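Local atomic coordinates of putative arsenate reductase (Streptococcus mutans UA159, PDB entry 3FZ4), a protein that is a member of the thioredoxin-like ArsC family and probably reduces arsenate to arsenite. Residues Tyr8-Cys13 against Ile95-Leu100. The protein carries 1 engineered substitution. Sequence-based numbering, arbitrary orientation. Where two conformers were deposited one is given.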
ATOM      1  N   TYR A   8      -4.534   4.286   2.486  1.00  7.66           N
ATOM      2  CA  TYR A   8      -4.951   3.871   1.148  1.00  9.25           C
ATOM      3  C   TYR A   8      -5.820   2.628   1.241  1.00  9.20           C
ATOM      4  O   TYR A   8      -5.432   1.634   1.868  1.00 10.21           O
ATOM      5  CB  TYR A   8      -3.747   3.573   0.281  1.00  9.44           C
ATOM      6  CG  TYR A   8      -3.035   4.788  -0.195  1.00 10.26           C
ATOM      7  CD1 TYR A   8      -3.435   5.396  -1.369  1.00 12.61           C
ATOM      8  CD2 TYR A   8      -1.946   5.320   0.497  1.00 12.16           C
ATOM      9  CE1 TYR A   8      -2.817   6.544  -1.830  1.00 15.52           C
ATOM     10  CE2 TYR A   8      -1.280   6.462   0.010  1.00 14.08           C
ATOM     11  CZ  TYR A   8      -1.747   7.060  -1.154  1.00 12.77           C
ATOM     12  OH  TYR A   8      -1.130   8.205  -1.648  1.00 18.76           O
ATOM     13  N   GLU A   9      -6.994   2.675   0.621  1.00  9.36           N
ATOM     14  CA  GLU A   9      -8.011   1.630   0.798  1.00 10.76           C
ATOM     15  C   GLU A   9      -8.774   1.439  -0.503  1.00 10.89           C
ATOM     16  O   GLU A   9      -8.536   2.132  -1.482  1.00 11.03           O
ATOM     17  CB  GLU A   9      -8.976   2.006   1.935  1.00 12.68           C
ATOM     18  CG  GLU A   9      -9.698   3.331   1.687  1.00 14.20           C
ATOM     19  CD  GLU A   9     -10.904   3.511   2.568  1.00 17.09           C
ATOM     20  OE1 GLU A   9     -11.392   2.505   3.094  1.00 21.45           O
ATOM     21  OE2 GLU A   9     -11.339   4.648   2.730  1.00 21.02           O
ATOM     22  N   TYR A  10      -9.716   0.511  -0.493  1.00 12.50           N
ATOM     23  CA  TYR A  10     -10.573   0.221  -1.642  1.00 13.42           C
ATOM     24  C   TYR A  10     -11.909  -0.300  -1.095  1.00 15.66           C
ATOM     25  O   TYR A  10     -11.907  -0.958  -0.071  1.00 15.00           O
ATOM     26  CB  TYR A  10      -9.852  -0.826  -2.502  1.00 13.84           C
ATOM     27  CG  TYR A  10     -10.543  -1.102  -3.804  1.00 13.12           C
ATOM     28  CD1 TYR A  10     -10.655  -0.119  -4.796  1.00 14.31           C
ATOM     29  CD2 TYR A  10     -11.061  -2.367  -4.067  1.00 14.53           C
ATOM     30  CE1 TYR A  10     -11.333  -0.387  -6.016  1.00 16.54           C
ATOM     31  CE2 TYR A  10     -11.701  -2.651  -5.278  1.00 15.41           C
ATOM     32  CZ  TYR A  10     -11.830  -1.662  -6.237  1.00 15.46           C
ATOM     33  OH  TYR A  10     -12.479  -1.951  -7.420  1.00 18.71           O
ATOM     34  N   PRO A  11     -13.046  -0.022  -1.779  1.00 16.36           N
ATOM     35  CA  PRO A  11     -14.341  -0.464  -1.206  1.00 17.98           C
ATOM     36  C   PRO A  11     -14.468  -1.967  -1.027  1.00 18.42           C
ATOM     37  O   PRO A  11     -14.997  -2.403   0.011  1.00 21.68           O
ATOM     38  CB  PRO A  11     -15.365   0.042  -2.238  1.00 19.36           C
ATOM     39  CG  PRO A  11     -14.695   1.280  -2.789  1.00 18.90           C
ATOM     40  CD  PRO A  11     -13.266   0.813  -2.981  1.00 16.96           C
ATOM     41  N   LYS A  12     -14.001  -2.753  -1.991  1.00 17.85           N
ATOM     42  CA  LYS A  12     -14.085  -4.216  -1.882  1.00 18.84           C
ATOM     43  C   LYS A  12     -12.789  -4.722  -1.283  1.00 18.27           C
ATOM     44  O   LYS A  12     -11.891  -5.243  -1.971  1.00 20.37           O
ATOM     45  CB  LYS A  12     -14.337  -4.869  -3.240  1.00 19.79           C
ATOM     46  CG  LYS A  12     -14.684  -6.353  -3.125  1.00 22.44           C
ATOM     47  CD  LYS A  12     -14.830  -7.061  -4.482  1.00 26.55           C
ATOM     48  CE  LYS A  12     -14.649  -8.572  -4.324  1.00 30.37           C
ATOM     49  NZ  LYS A  12     -15.768  -9.220  -3.597  1.00 34.43           N
ATOM     50  N   CYS A  13     -12.671  -4.521   0.017  1.00 16.84           N
ATOM     51  CA  CYS A  13     -11.422  -4.850   0.707  1.00 15.58           C
ATOM     52  C   CYS A  13     -11.774  -5.044   2.160  1.00 15.59           C
ATOM     53  O   CYS A  13     -11.932  -4.087   2.923  1.00 15.05           O
ATOM     54  CB  CYS A  13     -10.419  -3.710   0.567  1.00 15.31           C
ATOM     55  SG  CYS A  13      -8.861  -3.950   1.456  1.00 18.79           S
ATOM     56  N   ILE A  95      -1.342  -2.846  -6.213  1.00  9.05           N
ATOM     57  CA  ILE A  95      -0.665  -2.466  -4.984  1.00  8.59           C
ATOM     58  C   ILE A  95      -1.329  -3.182  -3.778  1.00  8.56           C
ATOM     59  O   ILE A  95      -2.551  -3.293  -3.705  1.00  9.84           O
ATOM     60  CB  ILE A  95      -0.710  -0.917  -4.750  1.00  9.36           C
ATOM     61  CG1 ILE A  95      -0.249  -0.172  -5.994  1.00 10.88           C
ATOM     62  CG2 ILE A  95       0.063  -0.539  -3.495  1.00  9.74           C
ATOM     63  CD1 ILE A  95      -0.363   1.313  -5.885  1.00 10.31           C
ATOM     64  N   LYS A  96      -0.525  -3.706  -2.866  1.00  8.64           N
ATOM     65  CA  LYS A  96      -1.034  -4.299  -1.638  0.50  9.84           C
ATOM     66  C   LYS A  96      -1.866  -3.245  -0.896  1.00 10.07           C
ATOM     67  O   LYS A  96      -1.464  -2.070  -0.860  1.00 11.49           O
ATOM     68  CB  LYS A  96       0.169  -4.704  -0.804  0.50 11.01           C
ATOM     69  CG  LYS A  96      -0.164  -5.328   0.516  0.50 13.11           C
ATOM     70  CD  LYS A  96      -0.955  -6.603   0.361  0.50 15.77           C
ATOM     71  CE  LYS A  96      -0.980  -7.347   1.679  0.50 18.97           C
ATOM     72  NZ  LYS A  96      -1.920  -8.496   1.708  0.50 22.04           N
ATOM     73  N   ARG A  97      -2.965  -3.663  -0.274  1.00  9.73           N
ATOM     74  CA  ARG A  97      -3.800  -2.708   0.479  1.00 10.48           C
ATOM     75  C   ARG A  97      -4.289  -3.412   1.744  1.00  9.69           C
ATOM     76  O   ARG A  97      -4.330  -4.650   1.774  1.00 11.45           O
ATOM     77  CB  ARG A  97      -4.991  -2.205  -0.352  1.00 12.12           C
ATOM     78  CG  ARG A  97      -5.810  -3.345  -0.918  1.00 14.29           C
ATOM     79  CD  ARG A  97      -7.017  -2.849  -1.635  1.00 18.28           C
ATOM     80  NE  ARG A  97      -7.924  -3.937  -1.967  1.00 21.58           N
ATOM     81  CZ  ARG A  97      -8.044  -4.475  -3.174  1.00 23.28           C
ATOM     82  NH1 ARG A  97      -8.931  -5.444  -3.355  1.00 26.40           N
ATOM     83  NH2 ARG A  97      -7.318  -4.026  -4.189  1.00 24.08           N
ATOM     84  N   PRO A  98      -4.611  -2.664   2.793  1.00  8.37           N
ATOM     85  CA  PRO A  98      -4.395  -1.219   2.910  1.00  8.31           C
ATOM     86  C   PRO A  98      -2.933  -0.826   3.037  1.00  7.93           C
ATOM     87  O   PRO A  98      -2.057  -1.672   3.289  1.00  9.15           O
ATOM     88  CB  PRO A  98      -5.136  -0.858   4.191  1.00  9.95           C
ATOM     89  CG  PRO A  98      -5.085  -2.133   5.014  1.00  9.32           C
ATOM     90  CD  PRO A  98      -5.174  -3.260   4.015  1.00  8.92           C
ATOM     91  N   LEU A  99      -2.666   0.470   2.875  1.00  8.20           N
ATOM     92  CA  LEU A  99      -1.366   1.039   3.216  1.00  7.60           C
ATOM     93  C   LEU A  99      -1.600   2.160   4.197  1.00  7.25           C
ATOM     94  O   LEU A  99      -2.574   2.910   4.077  1.00  8.83           O
ATOM     95  CB  LEU A  99      -0.687   1.675   2.017  1.00 10.18           C
ATOM     96  CG  LEU A  99      -0.486   0.825   0.784  1.00 11.22           C
ATOM     97  CD1 LEU A  99       0.038   1.710  -0.362  1.00 12.53           C
ATOM     98  CD2 LEU A  99       0.477  -0.327   1.067  1.00 12.51           C
ATOM     99  N   LEU A 100      -0.733   2.233   5.201  1.00  7.04           N
ATOM    100  CA  LEU A 100      -0.707   3.355   6.127  1.00  7.19           C
ATOM    101  C   LEU A 100       0.616   4.076   5.983  1.00  7.46           C
ATOM    102  O   LEU A 100       1.673   3.453   6.013  1.00  7.90           O
ATOM    103  CB  LEU A 100      -0.957   2.873   7.559  1.00  7.40           C
ATOM    104  CG  LEU A 100      -1.243   3.976   8.576  1.00  8.53           C
ATOM    105  CD1 LEU A 100      -2.585   4.611   8.306  1.00  9.56           C
ATOM    106  CD2 LEU A 100      -1.175   3.434   9.994  1.00  9.87           C
TER
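Arg97 reaches along the loop that follows Tyr8 and Glu9, with Tyr10 over one face of its guanidinium and Cys13 at the edge. Its chain is extended from CG to NE, and Tyr10 CD2 stands 3.7 Å above the centre of that guanidinium face, the ring turned 44° from its plane. Behind the head group, Tyr10 CB packs 3.6 Å from Arg97 CD. Cys13 SG lies in the guanidinium plane, 3.5 Å from Arg97 NE; with SG anti to the backbone N (chi1 177°), the sulfur is carried toward the arginine. A weak bond from Arg97 NH1 to Lys12 O, 3.3 Å long, ties the arginine to the inverse gamma turn centred on Lys12. The cis peptide before Pro98 leads into the strand, where Tyr8 and Leu99 form an antiparallel hydrogen-bonded pair: Tyr8 N gives Leu99 O a 2.9 Å bond, and Leu99 N returns one to Tyr8 O. Cys13, disulfide-bonded to Cys16, is the N-cap of helix 14-26, a CxxC placement consistent with a thioredoxin-like redox centre; cis-Pro98 touches Thr15 and Cys16, as in that fold. Strand 5-9 runs between parallel 30-34 and antiparallel 99-102, with 105-109 beyond the latter.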